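Local coordinates for protein 2-hydroxyhepta-2,4-diene-1,7-dioate isomerase (Mycobacterium marinum, PDB 3QDF) that probably acts as a metal-dependent isomerase of the fumarylacetoacetate hydrolase family, holding zinc in a site built of acidic side chains, at residues S12-A17 with R49-A54; A64-C69 with I94-N99; A113-V118 with V153-Q158; E123-I128 with L231-T236; I149-S154 with F174-P179. One frame throughout, in Å; residues are numbered along the deposited sequence. Where two conformers were deposited one is given.

How the contacts relate
Contact 1 comes first along the chain and joins the hairpin at 12-17 to strand 45-52 within the N-terminal region, its nearest atoms about 7 Å or more from every other contact. Contact 2 then closes the loop between strands 67-70 and 94-97. The remaining three are interleaved: contact 3 pairs 113-118 with 153-158 and crosses contact 4, which spans about a hundred residues between 123-128 and 231-236, while contact 5 lies nested inside that long loop and shares Val153 and Ser154 with contact 3. Contacts 4 and 5 each supply a zinc ligand, and Lys97 of contact 2 forms a salt bridge with Asp152 of contact 5.

Contact 1. Residues S12-A17 with R49-A54; sequences SPDGVA and RSWPLA
Ser12 and Pro13 lie against one face of the Trp51 indole, at a type I beta turn that runs from Ser12 to Gly15 and links strands 6-12 and 15-22 of the N-terminal region. Ser12 CB stands over the six-membered ring, 3.6 Å from its centroid and only 9° off the normal, a CH-pi contact. Pro13 CD sits above the five-membered ring on the same face, farther out at 4.2 Å from that centroid, so that the turn spans both rings of the indole. The ring is presented to the turn by a first torsion of -63°, which sets Trp51 CG beside its own backbone N and opposite the carbonyl carbon.

Asp14 approaches differently, its OD2 meeting the indole at the rim and in the ring plane, 3.6 Å from Trp51 CZ2. The same oxygen makes a salt bridge to Arg49 NE at 2.9 Å, with the carboxylate and guanidinium planes turned 69° apart; this holds for one of two Asp14 conformers, and its details are doubtful. Arg49 extends from CG to NE to reach it, while its NH1 forms a salt bridge with Glu35 on strand 32-38. Within the turn, Gly15 O accepts from two donors on opposite faces of its carbonyl plane: Ser12 N at 2.7 Å and Ser12 OG at 3.2 Å.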
# COMPACT_ATOMS: atom_id res chain seq x y z
N SER A 12 9.78 -18.54 -1.45
CA SER A 12 10.14 -19.64 -0.55
C SER A 12 11.14 -20.54 -1.28
O SER A 12 11.58 -20.19 -2.38
CB SER A 12 8.88 -20.44 -0.17
OG SER A 12 8.36 -21.15 -1.29
N PRO A 13 11.51 -21.69 -0.67
CA PRO A 13 12.25 -22.71 -1.41
C PRO A 13 11.54 -23.18 -2.69
O PRO A 13 12.17 -23.24 -3.75
CB PRO A 13 12.39 -23.85 -0.39
CG PRO A 13 12.51 -23.13 0.92
CD PRO A 13 11.60 -21.91 0.79
N ASP A 14 10.24 -23.48 -2.61
CA ASP A 14 9.45 -23.94 -3.76
C ASP A 14 8.97 -22.80 -4.68
O ASP A 14 8.06 -23.01 -5.50
CB ASP A 14 8.27 -24.81 -3.30
CG ASP A 14 8.70 -25.97 -2.42
OD1 ASP A 14 9.83 -26.48 -2.58
OD2 ASP A 14 7.91 -26.38 -1.54
N GLY A 15 9.55 -21.61 -4.54
CA GLY A 15 9.27 -20.50 -5.45
C GLY A 15 8.41 -19.34 -4.91
O GLY A 15 8.37 -19.09 -3.71
N VAL A 16 7.74 -18.66 -5.84
CA VAL A 16 6.93 -17.47 -5.55
C VAL A 16 5.46 -17.89 -5.46
O VAL A 16 4.94 -18.50 -6.38
CB VAL A 16 7.13 -16.38 -6.65
CG1 VAL A 16 6.19 -15.17 -6.44
CG2 VAL A 16 8.60 -15.91 -6.70
N ALA A 17 4.80 -17.55 -4.34
CA ALA A 17 3.40 -17.90 -4.12
C ALA A 17 2.67 -16.89 -3.22
O ALA A 17 3.28 -16.17 -2.42
CB ALA A 17 3.30 -19.31 -3.50
N ARG A 49 1.85 -26.80 2.16
CA ARG A 49 3.16 -26.34 2.62
C ARG A 49 3.03 -25.09 3.47
O ARG A 49 2.18 -24.23 3.22
CB ARG A 49 4.09 -26.01 1.45
CG ARG A 49 4.50 -27.18 0.56
CD ARG A 49 5.24 -26.63 -0.67
NE ARG A 49 5.29 -27.61 -1.75
CZ ARG A 49 4.65 -27.51 -2.92
NH1 ARG A 49 3.91 -26.45 -3.21
NH2 ARG A 49 4.78 -28.48 -3.82
N SER A 50 3.89 -24.99 4.48
CA SER A 50 4.05 -23.72 5.20
C SER A 50 5.49 -23.57 5.73
O SER A 50 6.19 -24.56 5.89
CB SER A 50 3.03 -23.60 6.33
OG SER A 50 3.30 -24.54 7.36
N TRP A 51 5.90 -22.33 5.99
CA TRP A 51 7.23 -22.02 6.52
C TRP A 51 7.08 -20.95 7.58
O TRP A 51 6.17 -20.12 7.49
CB TRP A 51 8.14 -21.44 5.43
CG TRP A 51 8.41 -22.37 4.32
CD1 TRP A 51 9.42 -23.29 4.26
CD2 TRP A 51 7.67 -22.50 3.11
NE1 TRP A 51 9.35 -23.99 3.07
CE2 TRP A 51 8.28 -23.52 2.35
CE3 TRP A 51 6.53 -21.87 2.60
CZ2 TRP A 51 7.80 -23.92 1.10
CZ3 TRP A 51 6.05 -22.26 1.35
CH2 TRP A 51 6.69 -23.27 0.62
N PRO A 52 7.99 -20.95 8.59
CA PRO A 52 8.07 -19.75 9.41
C PRO A 52 8.38 -18.58 8.48
O PRO A 52 9.12 -18.73 7.51
CB PRO A 52 9.25 -20.03 10.36
CG PRO A 52 9.31 -21.54 10.44
CD PRO A 52 8.93 -22.00 9.05
N LEU A 53 7.78 -17.43 8.76
CA LEU A 53 7.96 -16.28 7.89
C LEU A 53 9.44 -15.85 7.80
O LEU A 53 9.88 -15.42 6.74
CB LEU A 53 7.07 -15.11 8.33
CG LEU A 53 7.07 -13.87 7.43
CD1 LEU A 53 6.43 -14.18 6.07
CD2 LEU A 53 6.35 -12.72 8.12
N ALA A 54 10.18 -16.01 8.89
CA ALA A 54 11.61 -15.69 8.95
C ALA A 54 12.41 -16.46 7.89
O ALA A 54 13.49 -16.02 7.50
CB ALA A 54 12.17 -15.99 10.35

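Contact 2. Residues A64-C69 with I94-N99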
# COMPACT_ATOMS: atom_id res chain seq x y z
N ALA A 64 -0.40 -5.49 -8.96
CA ALA A 64 -1.50 -4.64 -9.41
C ALA A 64 -1.34 -4.24 -10.88
O ALA A 64 -0.23 -3.91 -11.32
CB ALA A 64 -1.57 -3.39 -8.54
N SER A 65 -2.44 -4.20 -11.62
CA SER A 65 -2.37 -3.69 -12.98
C SER A 65 -2.21 -2.17 -12.98
O SER A 65 -1.63 -1.59 -13.91
CB SER A 65 -3.60 -4.09 -13.82
OG SER A 65 -4.73 -3.24 -13.55
N LYS A 66 -2.74 -1.53 -11.95
CA LYS A 66 -2.60 -0.09 -11.82
C LYS A 66 -2.77 0.29 -10.38
O LYS A 66 -3.35 -0.44 -9.60
CB LYS A 66 -3.62 0.67 -12.69
CG LYS A 66 -5.12 0.33 -12.37
CD LYS A 66 -6.01 1.20 -13.29
CE LYS A 66 -7.49 0.83 -13.22
NZ LYS A 66 -7.73 -0.56 -13.75
N VAL A 67 -2.24 1.46 -10.05
CA VAL A 67 -2.36 2.02 -8.73
C VAL A 67 -3.10 3.34 -8.87
O VAL A 67 -2.57 4.28 -9.45
CB VAL A 67 -0.94 2.27 -8.12
CG1 VAL A 67 -1.05 2.85 -6.70
CG2 VAL A 67 -0.13 0.96 -8.12
N VAL A 68 -4.33 3.41 -8.36
CA VAL A 68 -5.12 4.65 -8.49
C VAL A 68 -5.01 5.32 -7.14
O VAL A 68 -5.05 4.64 -6.10
CB VAL A 68 -6.60 4.39 -8.87
CG1 VAL A 68 -7.27 5.68 -9.35
CG2 VAL A 68 -6.71 3.33 -9.96
N CYS A 69 -4.84 6.64 -7.13
CA CYS A 69 -4.54 7.35 -5.91
C CYS A 69 -5.39 8.59 -5.73
O CYS A 69 -5.79 9.24 -6.70
CB CYS A 69 -3.09 7.80 -5.89
SG CYS A 69 -1.89 6.54 -6.23
N ILE A 94 -8.07 12.45 -8.42
CA ILE A 94 -7.39 11.17 -8.57
C ILE A 94 -6.22 11.28 -9.54
O ILE A 94 -6.18 12.19 -10.36
CB ILE A 94 -8.37 10.04 -8.98
CG1 ILE A 94 -8.92 10.25 -10.39
CG2 ILE A 94 -9.53 9.91 -7.93
CD1 ILE A 94 -9.46 8.96 -11.00
N PHE A 95 -5.27 10.36 -9.42
CA PHE A 95 -4.12 10.26 -10.31
C PHE A 95 -3.65 8.82 -10.31
O PHE A 95 -4.17 8.01 -9.56
CB PHE A 95 -3.00 11.22 -9.91
CG PHE A 95 -2.46 11.01 -8.51
CD1 PHE A 95 -3.06 11.64 -7.42
CD2 PHE A 95 -1.33 10.22 -8.28
CE1 PHE A 95 -2.56 11.47 -6.11
CE2 PHE A 95 -0.80 10.03 -6.98
CZ PHE A 95 -1.42 10.66 -5.89
N LEU A 96 -2.68 8.50 -11.16
CA LEU A 96 -2.18 7.15 -11.29
C LEU A 96 -0.69 7.09 -10.99
O LEU A 96 0.06 8.03 -11.29
CB LEU A 96 -2.44 6.60 -12.71
CG LEU A 96 -3.90 6.38 -13.12
CD1 LEU A 96 -4.03 6.20 -14.61
CD2 LEU A 96 -4.44 5.12 -12.40
N LYS A 97 -0.29 5.98 -10.38
CA LYS A 97 1.09 5.57 -10.32
C LYS A 97 1.21 4.30 -11.15
O LYS A 97 0.30 3.45 -11.10
CB LYS A 97 1.53 5.34 -8.88
CG LYS A 97 1.65 6.65 -8.06
CD LYS A 97 1.69 6.36 -6.54
CE LYS A 97 3.14 6.02 -6.04
NZ LYS A 97 3.96 7.27 -5.70
N PRO A 98 2.32 4.14 -11.92
CA PRO A 98 2.51 2.96 -12.75
C PRO A 98 2.87 1.78 -11.86
O PRO A 98 3.52 1.97 -10.83
CB PRO A 98 3.69 3.36 -13.64
CG PRO A 98 4.51 4.27 -12.77
CD PRO A 98 3.50 5.04 -11.95
N ASN A 99 2.47 0.56 -12.21
CA ASN A 99 2.81 -0.57 -11.37
C ASN A 99 4.33 -0.84 -11.29
O ASN A 99 4.80 -1.55 -10.40
CB ASN A 99 1.99 -1.83 -11.74
CG ASN A 99 2.35 -2.40 -13.10
OD1 ASN A 99 3.34 -2.02 -13.73
ND2 ASN A 99 1.53 -3.36 -13.57
O HOH W 1 0.92 0.25 -14.53
O HOH W 2 -1.12 2.78 -12.99
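One face of the Phe95 ring receives Cys69 CB, 3.5 Å from the ring centroid and displaced toward the rim, in a CH-pi contact. Cys69 SG stands obliquely to the same ring, 4.4 Å from the centroid, a sulfur-aromatic contact, and it also touches Lys97 CD. With chi1 at 59°, Phe95 CG lies between its backbone N and carbonyl carbon, which folds the ring back across Cys69. The Trp165 ring also meets Phe95, planes about 85° apart. A second flat group, the Asn99 amide, works in its own plane: ND2 donates to Ala64 O at 2.9 Å.

Between these ends the strands run antiparallel. Cys69 and Phe95 exchange two backbone bonds, and Lys97 N gives a straighter one (167°) to Val67 O, whereas Val67 N to Lys97 O is weak. On the face opposite Cys69 and Phe95, Val68 CG2 packs on Leu96 CD2 at 3.8 Å.

Strand 231-233 pairs in parallel with the far edge of strand 67-70, helix 213-223 packs on Val68 and Ile94, and Lys97 NZ, which donates to Lys169 O and Phe174 O, reaches the zinc ligand Asp152 beside strand 175-182.

Contact 3. Residues A113-V118 with V153-Q158; sequences ANASPV and VSARDQ. With EDO (1,2-ethanediol), chain D.
Arg156 N donates to Pro117 O at 3.0 Å, nearly along the C=O axis, so the first residue of helix 156-162 is tied to the loop that leads into strand 118-128. The Pro117 ring, preceded by a cis peptide bond, lies across the Arg156 side chain at about a right angle, CG meeting CB at 4.0 Å. One step further, Ser116 N, of the residue before Pro117, donates to OD2 of Asp157, the residue after Arg156, in a long, weak bond of 3.2 Å that is nevertheless nearly straight (171°). With chi1 at 54°, the Asp157 carboxylate sits between its backbone N and carbonyl carbon, turned back over Ser116.

Apolar groups fill the inner side. Val118 CG1 presses on Val153 CG1 at 3.5 Å, tighter than usual for two methyl groups, while Ala115 CB meets Ala155 CB. At the outer end the amides of Asn114 and Gln158 stand 81° apart and are joined through a water that donates to Asn114 OD1 and accepts from Gln158 NE2.

A second shell positions these groups: Gln158 OE1 bonds His171, and Arg156, bent at chi2, directs NH2 into a salt bridge with the zinc ligand Glu121. Val118 and Ala155 form an antiparallel non-hydrogen-bonded pair, and Ala155 is also the N-cap residue: a strand-to-helix junction next to the zinc site of the fumarylacetoacetate hydrolase-type domain.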
# COMPACT_ATOMS: atom_id res chain seq x y z
N ALA A 113 19.11 11.05 -8.37
CA ALA A 113 20.17 11.96 -7.94
C ALA A 113 19.65 13.40 -7.94
O ALA A 113 19.90 14.13 -7.00
CB ALA A 113 21.44 11.81 -8.80
N ASN A 114 18.88 13.76 -8.96
CA ASN A 114 18.42 15.16 -9.13
C ASN A 114 17.16 15.63 -8.38
O ASN A 114 16.82 16.80 -8.47
CB ASN A 114 18.34 15.55 -10.64
CG ASN A 114 17.05 15.04 -11.36
OD1 ASN A 114 16.21 14.31 -10.82
ND2 ASN A 114 16.93 15.43 -12.63
N ALA A 115 16.48 14.74 -7.64
CA ALA A 115 15.20 15.10 -7.02
C ALA A 115 15.25 15.51 -5.54
O ALA A 115 15.70 14.76 -4.68
CB ALA A 115 14.19 13.96 -7.22
N SER A 116 14.74 16.71 -5.25
CA SER A 116 14.70 17.21 -3.87
C SER A 116 13.69 18.35 -3.78
O SER A 116 13.63 19.18 -4.68
CB SER A 116 16.08 17.72 -3.44
OG SER A 116 16.06 18.13 -2.09
N PRO A 117 12.87 18.37 -2.72
CA PRO A 117 12.71 17.32 -1.71
C PRO A 117 11.82 16.15 -2.18
O PRO A 117 10.77 16.37 -2.79
CB PRO A 117 12.03 18.05 -0.56
CG PRO A 117 11.20 19.12 -1.23
CD PRO A 117 11.99 19.53 -2.45
N VAL A 118 12.24 14.91 -1.89
CA VAL A 118 11.37 13.75 -2.07
C VAL A 118 10.67 13.42 -0.74
O VAL A 118 11.34 13.26 0.29
CB VAL A 118 12.14 12.50 -2.60
CG1 VAL A 118 11.17 11.32 -2.79
CG2 VAL A 118 12.85 12.81 -3.91
N VAL A 153 5.36 7.80 -2.50
CA VAL A 153 6.59 8.59 -2.58
C VAL A 153 6.49 9.64 -3.70
O VAL A 153 6.02 9.33 -4.81
CB VAL A 153 7.83 7.69 -2.70
CG1 VAL A 153 9.09 8.51 -2.65
CG2 VAL A 153 7.84 6.68 -1.55
N SER A 154 6.89 10.88 -3.40
CA SER A 154 6.59 12.03 -4.25
C SER A 154 7.76 13.02 -4.32
O SER A 154 8.18 13.57 -3.28
CB SER A 154 5.35 12.77 -3.72
OG SER A 154 4.29 11.87 -3.41
N ALA A 155 8.27 13.23 -5.53
CA ALA A 155 9.25 14.28 -5.80
C ALA A 155 8.54 15.64 -5.91
O ALA A 155 7.95 15.97 -6.96
CB ALA A 155 10.01 13.97 -7.08
N ARG A 156 8.59 16.43 -4.83
CA ARG A 156 7.86 17.71 -4.75
C ARG A 156 8.29 18.78 -5.77
O ARG A 156 7.45 19.53 -6.27
CB ARG A 156 7.94 18.31 -3.34
CG ARG A 156 7.32 17.47 -2.20
CD ARG A 156 5.85 17.11 -2.43
NE ARG A 156 5.24 16.53 -1.23
CZ ARG A 156 4.16 15.74 -1.21
NH1 ARG A 156 3.53 15.40 -2.34
NH2 ARG A 156 3.70 15.29 -0.05
N ASP A 157 9.59 18.86 -6.05
CA ASP A 157 10.10 19.81 -7.06
C ASP A 157 9.47 19.54 -8.45
O ASP A 157 9.06 20.47 -9.16
CB ASP A 157 11.65 19.78 -7.14
CG ASP A 157 12.23 18.36 -7.36
OD1 ASP A 157 11.52 17.34 -7.12
OD2 ASP A 157 13.41 18.27 -7.76
N GLN A 158 9.37 18.25 -8.78
CA GLN A 158 8.81 17.80 -10.05
C GLN A 158 7.30 17.99 -10.14
O GLN A 158 6.78 18.24 -11.22
CB GLN A 158 9.18 16.34 -10.29
CG GLN A 158 10.70 16.16 -10.36
CD GLN A 158 11.12 14.73 -10.60
OE1 GLN A 158 10.27 13.83 -10.73
NE2 GLN A 158 12.43 14.51 -10.66
C1 EDO D . -1.23 13.08 -2.91
O1 EDO D . -1.71 12.32 -1.78
C2 EDO D . -0.92 14.55 -2.59
O2 EDO D . 0.31 14.95 -3.23
O HOH W 3 14.30 12.38 -11.93
O HOH W 4 13.91 16.78 -10.09

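Contact 4. Residues E123-I128 with L231-T236; sequences ELAIVI and LILTGT. With ZN (zinc ion), chain B.
Gly235 N donates to Glu123 OE1 at 2.8 Å, coming from above the carboxylate plane, 65° out of it. The same OE1 accepts from a zinc-bound water, and Glu123 OE2 binds the zinc itself at 2.0 Å. Together the metal and these two donors probably fix the rotation of the carboxylate. Glu121 and Asp152 supply the other protein ligands of the zinc.

Leu124 O is gripped by two donors of one residue. Thr234 N approaches almost in line with the carbonyl at 3.1 Å, while Thr234 OG1, at 2.9 Å from the same Leu124 O, comes in at a bent angle to the C=O bond and tilted 30° from the carbonyl plane. A chi1 of 67° swings this hydroxyl back to the strand, where it also accepts from a water bound to Leu124 N and Gly235 O. Farther along, Ile126 and Ile232 exchange two backbone bonds as an antiparallel hydrogen-bonded pair.

Apolar packing divides between the two faces. Ile126 and Ile232 lie side by side, and Ile126 CD1 runs across to Thr234 CG2 at 3.6 Å; Ala125, Val127, Leu231 and Leu233 occupy the other face, Leu231 CD2 touching Val127 CG2 at 3.9 Å.

Helix 213-223 covers Ile126, Ile232 and Thr234, whereas strand 175-182 lies against Val127, Leu231 and Leu233, and strand 144-155 pairs with the other edge of strand 118-128.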
# COMPACT_ATOMS: atom_id res chain seq x y z
N GLU A 123 -0.15 5.93 3.63
CA GLU A 123 -1.55 5.86 3.20
C GLU A 123 -2.16 4.48 3.40
O GLU A 123 -1.51 3.44 3.15
CB GLU A 123 -1.70 6.24 1.72
CG GLU A 123 -0.92 7.50 1.36
CD GLU A 123 -1.38 8.20 0.10
OE1 GLU A 123 -2.32 7.75 -0.61
OE2 GLU A 123 -0.74 9.24 -0.19
N LEU A 124 -3.43 4.47 3.80
CA LEU A 124 -4.23 3.26 3.75
C LEU A 124 -4.45 2.87 2.28
O LEU A 124 -4.82 3.70 1.45
CB LEU A 124 -5.57 3.49 4.44
CG LEU A 124 -6.60 2.36 4.31
CD1 LEU A 124 -6.21 1.18 5.23
CD2 LEU A 124 -8.04 2.87 4.58
N ALA A 125 -4.21 1.60 1.97
CA ALA A 125 -4.42 1.13 0.62
C ALA A 125 -5.57 0.13 0.55
O ALA A 125 -5.68 -0.78 1.39
CB ALA A 125 -3.15 0.53 0.09
N ILE A 126 -6.39 0.29 -0.48
CA ILE A 126 -7.46 -0.64 -0.80
C ILE A 126 -6.96 -1.60 -1.86
O ILE A 126 -6.33 -1.18 -2.83
CB ILE A 126 -8.66 0.10 -1.42
CG1 ILE A 126 -9.16 1.20 -0.49
CG2 ILE A 126 -9.80 -0.89 -1.77
CD1 ILE A 126 -10.07 2.24 -1.21
N VAL A 127 -7.21 -2.90 -1.67
CA VAL A 127 -6.97 -3.86 -2.75
C VAL A 127 -8.31 -4.39 -3.26
O VAL A 127 -9.13 -4.89 -2.46
CB VAL A 127 -6.04 -5.01 -2.29
CG1 VAL A 127 -5.74 -5.93 -3.46
CG2 VAL A 127 -4.74 -4.42 -1.73
N ILE A 128 -8.52 -4.23 -4.56
CA ILE A 128 -9.75 -4.65 -5.25
C ILE A 128 -9.68 -6.16 -5.44
O ILE A 128 -8.62 -6.70 -5.79
CB ILE A 128 -9.89 -3.90 -6.61
CG1 ILE A 128 -10.07 -2.38 -6.38
CG2 ILE A 128 -11.03 -4.49 -7.48
CD1 ILE A 128 -11.26 -2.03 -5.47
N LEU A 231 -4.65 -1.54 -6.85
CA LEU A 231 -4.44 -0.84 -5.60
C LEU A 231 -5.02 0.54 -5.68
O LEU A 231 -4.93 1.20 -6.72
CB LEU A 231 -2.94 -0.70 -5.38
CG LEU A 231 -2.29 -1.86 -4.65
CD1 LEU A 231 -0.79 -1.87 -5.05
CD2 LEU A 231 -2.49 -1.62 -3.14
N ILE A 232 -5.63 0.98 -4.58
CA ILE A 232 -6.07 2.35 -4.45
C ILE A 232 -5.43 2.96 -3.20
O ILE A 232 -5.67 2.49 -2.07
CB ILE A 232 -7.61 2.47 -4.34
CG1 ILE A 232 -8.30 1.93 -5.62
CG2 ILE A 232 -7.99 3.94 -4.10
CD1 ILE A 232 -9.81 1.74 -5.46
N LEU A 233 -4.61 4.00 -3.39
CA LEU A 233 -4.04 4.76 -2.26
C LEU A 233 -4.98 5.90 -1.90
O LEU A 233 -5.28 6.77 -2.74
CB LEU A 233 -2.66 5.30 -2.60
CG LEU A 233 -1.56 4.34 -3.09
CD1 LEU A 233 -0.22 5.12 -3.15
CD2 LEU A 233 -1.45 3.09 -2.20
N THR A 234 -5.41 5.94 -0.64
CA THR A 234 -6.54 6.77 -0.23
C THR A 234 -6.19 8.16 0.33
O THR A 234 -7.06 8.86 0.86
CB THR A 234 -7.43 6.03 0.77
OG1 THR A 234 -6.72 5.85 2.00
CG2 THR A 234 -7.85 4.66 0.20
N GLY A 235 -4.92 8.56 0.19
CA GLY A 235 -4.49 9.91 0.58
C GLY A 235 -3.68 9.82 1.86
O GLY A 235 -3.70 8.80 2.54
N THR A 236 -2.95 10.89 2.16
CA THR A 236 -2.07 10.91 3.30
C THR A 236 -2.49 12.03 4.28
O THR A 236 -2.94 13.12 3.84
CB THR A 236 -0.58 11.10 2.85
OG1 THR A 236 0.31 10.68 3.90
CG2 THR A 236 -0.28 12.57 2.47
ZN ZN B . -0.75 10.43 -1.81
O HOH W 5 -2.50 9.27 -2.67
O HOH W 6 -5.24 7.10 3.95

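Contact 5. Residues I149-S154 with F174-P179. With ZN (zinc ion), chain B.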
# COMPACT_ATOMS: atom_id res chain seq x y z
N ILE A 149 -0.94 -1.29 3.20
CA ILE A 149 -0.32 0.02 3.42
C ILE A 149 0.41 0.42 2.17
O ILE A 149 1.01 -0.42 1.50
CB ILE A 149 0.67 0.02 4.63
CG1 ILE A 149 -0.01 -0.59 5.88
CG2 ILE A 149 1.16 1.45 4.93
CD1 ILE A 149 0.93 -0.80 7.07
N GLY A 150 0.32 1.70 1.83
CA GLY A 150 1.11 2.25 0.75
C GLY A 150 1.93 3.44 1.21
O GLY A 150 1.57 4.14 2.18
N ASN A 151 3.06 3.65 0.52
CA ASN A 151 3.88 4.84 0.68
C ASN A 151 3.89 5.58 -0.66
O ASN A 151 4.59 5.17 -1.61
CB ASN A 151 5.32 4.48 1.11
CG ASN A 151 6.13 5.70 1.55
OD1 ASN A 151 5.77 6.84 1.27
ND2 ASN A 151 7.24 5.46 2.25
N ASP A 152 3.10 6.66 -0.74
CA ASP A 152 3.01 7.44 -1.97
C ASP A 152 4.22 8.38 -2.13
O ASP A 152 4.14 9.61 -1.93
CB ASP A 152 1.70 8.23 -1.99
CG ASP A 152 1.50 8.99 -3.29
OD1 ASP A 152 2.20 8.68 -4.29
OD2 ASP A 152 0.65 9.90 -3.32
N VAL A 153 5.36 7.80 -2.50
CA VAL A 153 6.59 8.59 -2.58
C VAL A 153 6.49 9.64 -3.70
O VAL A 153 6.02 9.33 -4.81
CB VAL A 153 7.83 7.69 -2.70
CG1 VAL A 153 9.09 8.51 -2.65
CG2 VAL A 153 7.84 6.68 -1.55
N SER A 154 6.89 10.88 -3.40
CA SER A 154 6.59 12.03 -4.25
C SER A 154 7.76 13.02 -4.32
O SER A 154 8.18 13.57 -3.28
CB SER A 154 5.35 12.77 -3.72
OG SER A 154 4.29 11.87 -3.41
N PHE A 174 8.76 4.16 -6.05
CA PHE A 174 8.02 5.20 -5.37
C PHE A 174 6.66 4.72 -4.91
O PHE A 174 5.84 5.54 -4.48
CB PHE A 174 7.86 6.45 -6.27
CG PHE A 174 9.03 7.42 -6.20
CD1 PHE A 174 10.31 6.99 -5.86
CD2 PHE A 174 8.82 8.78 -6.47
CE1 PHE A 174 11.38 7.90 -5.79
CE2 PHE A 174 9.89 9.70 -6.41
CZ PHE A 174 11.16 9.26 -6.07
N CYS A 175 6.40 3.43 -5.00
CA CYS A 175 5.15 2.90 -4.45
C CYS A 175 5.39 1.63 -3.57
O CYS A 175 4.92 0.55 -3.89
CB CYS A 175 4.09 2.67 -5.54
SG CYS A 175 2.43 2.47 -4.83
N PRO A 176 6.12 1.78 -2.45
CA PRO A 176 6.15 0.66 -1.51
C PRO A 176 4.73 0.24 -1.13
O PRO A 176 3.85 1.11 -0.95
CB PRO A 176 6.86 1.24 -0.28
CG PRO A 176 7.73 2.35 -0.83
CD PRO A 176 6.92 2.93 -1.99
N VAL A 177 4.50 -1.07 -1.01
CA VAL A 177 3.17 -1.58 -0.61
C VAL A 177 3.39 -2.81 0.22
O VAL A 177 4.26 -3.62 -0.08
CB VAL A 177 2.31 -2.01 -1.84
CG1 VAL A 177 0.99 -2.66 -1.39
CG2 VAL A 177 2.04 -0.84 -2.77
N GLY A 178 2.59 -2.98 1.26
CA GLY A 178 2.66 -4.17 2.11
C GLY A 178 2.36 -3.78 3.55
O GLY A 178 1.83 -2.69 3.80
N PRO A 179 2.69 -4.65 4.51
CA PRO A 179 3.39 -5.92 4.36
C PRO A 179 2.51 -7.06 3.83
O PRO A 179 3.04 -8.08 3.38
CB PRO A 179 3.82 -6.23 5.81
CG PRO A 179 2.76 -5.63 6.63
CD PRO A 179 2.38 -4.36 5.93
ZN ZN B . -0.75 10.43 -1.81
O HOH W 5 -2.50 9.27 -2.67
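A chi1 of -175° at Val153, which turns CG1 away from its backbone N, brings that methyl directly over the centre of the Phe174 ring. In this CH-pi contact the methyl lies almost on the ring normal: Val153 CG1 is 3.6 Å from the Phe174 centroid and 8° off the normal. The second branch of the valine, CG2, reaches Pro176 CD at 3.9 Å. Asn151 CB in turn touches Pro176 CG at 3.8 Å.

Antiparallel backbone bonds carry the rest. Gly178 N donates to Ile149 O at 3.0 Å, in the carbonyl plane; the return bond from Ile149 N is weak. Asn151 N to Pro176 O follows, and Val153 N to Phe174 O continues the ladder past the end of strand 149-151. At the other end, Ile149 CD1 rests on Pro179 CD, next to the cis peptide bond that precedes Pro179 where the chain turns a corner.

Asp152 breaks the strand as the centre of an inverse gamma turn; its CB points away from 174-179, and its carboxylate reaches the metal. OD2 binds zinc at 2.1 Å and also accepts from Lys169, while OD1 is taken up by Lys97 of contact 2, so both carboxylate oxygens are engaged. Ser154 OG, also bonded to Lys169, donates to Asp152 O at 2.7 Å from above the carbonyl plane. With Glu121, Glu123, a water and an ethanediol oxygen, probably from the crystallisation liquor, Asp152 completes the zinc coordination, in the acidic metal site characteristic of the fumarylacetoacetate hydrolase family.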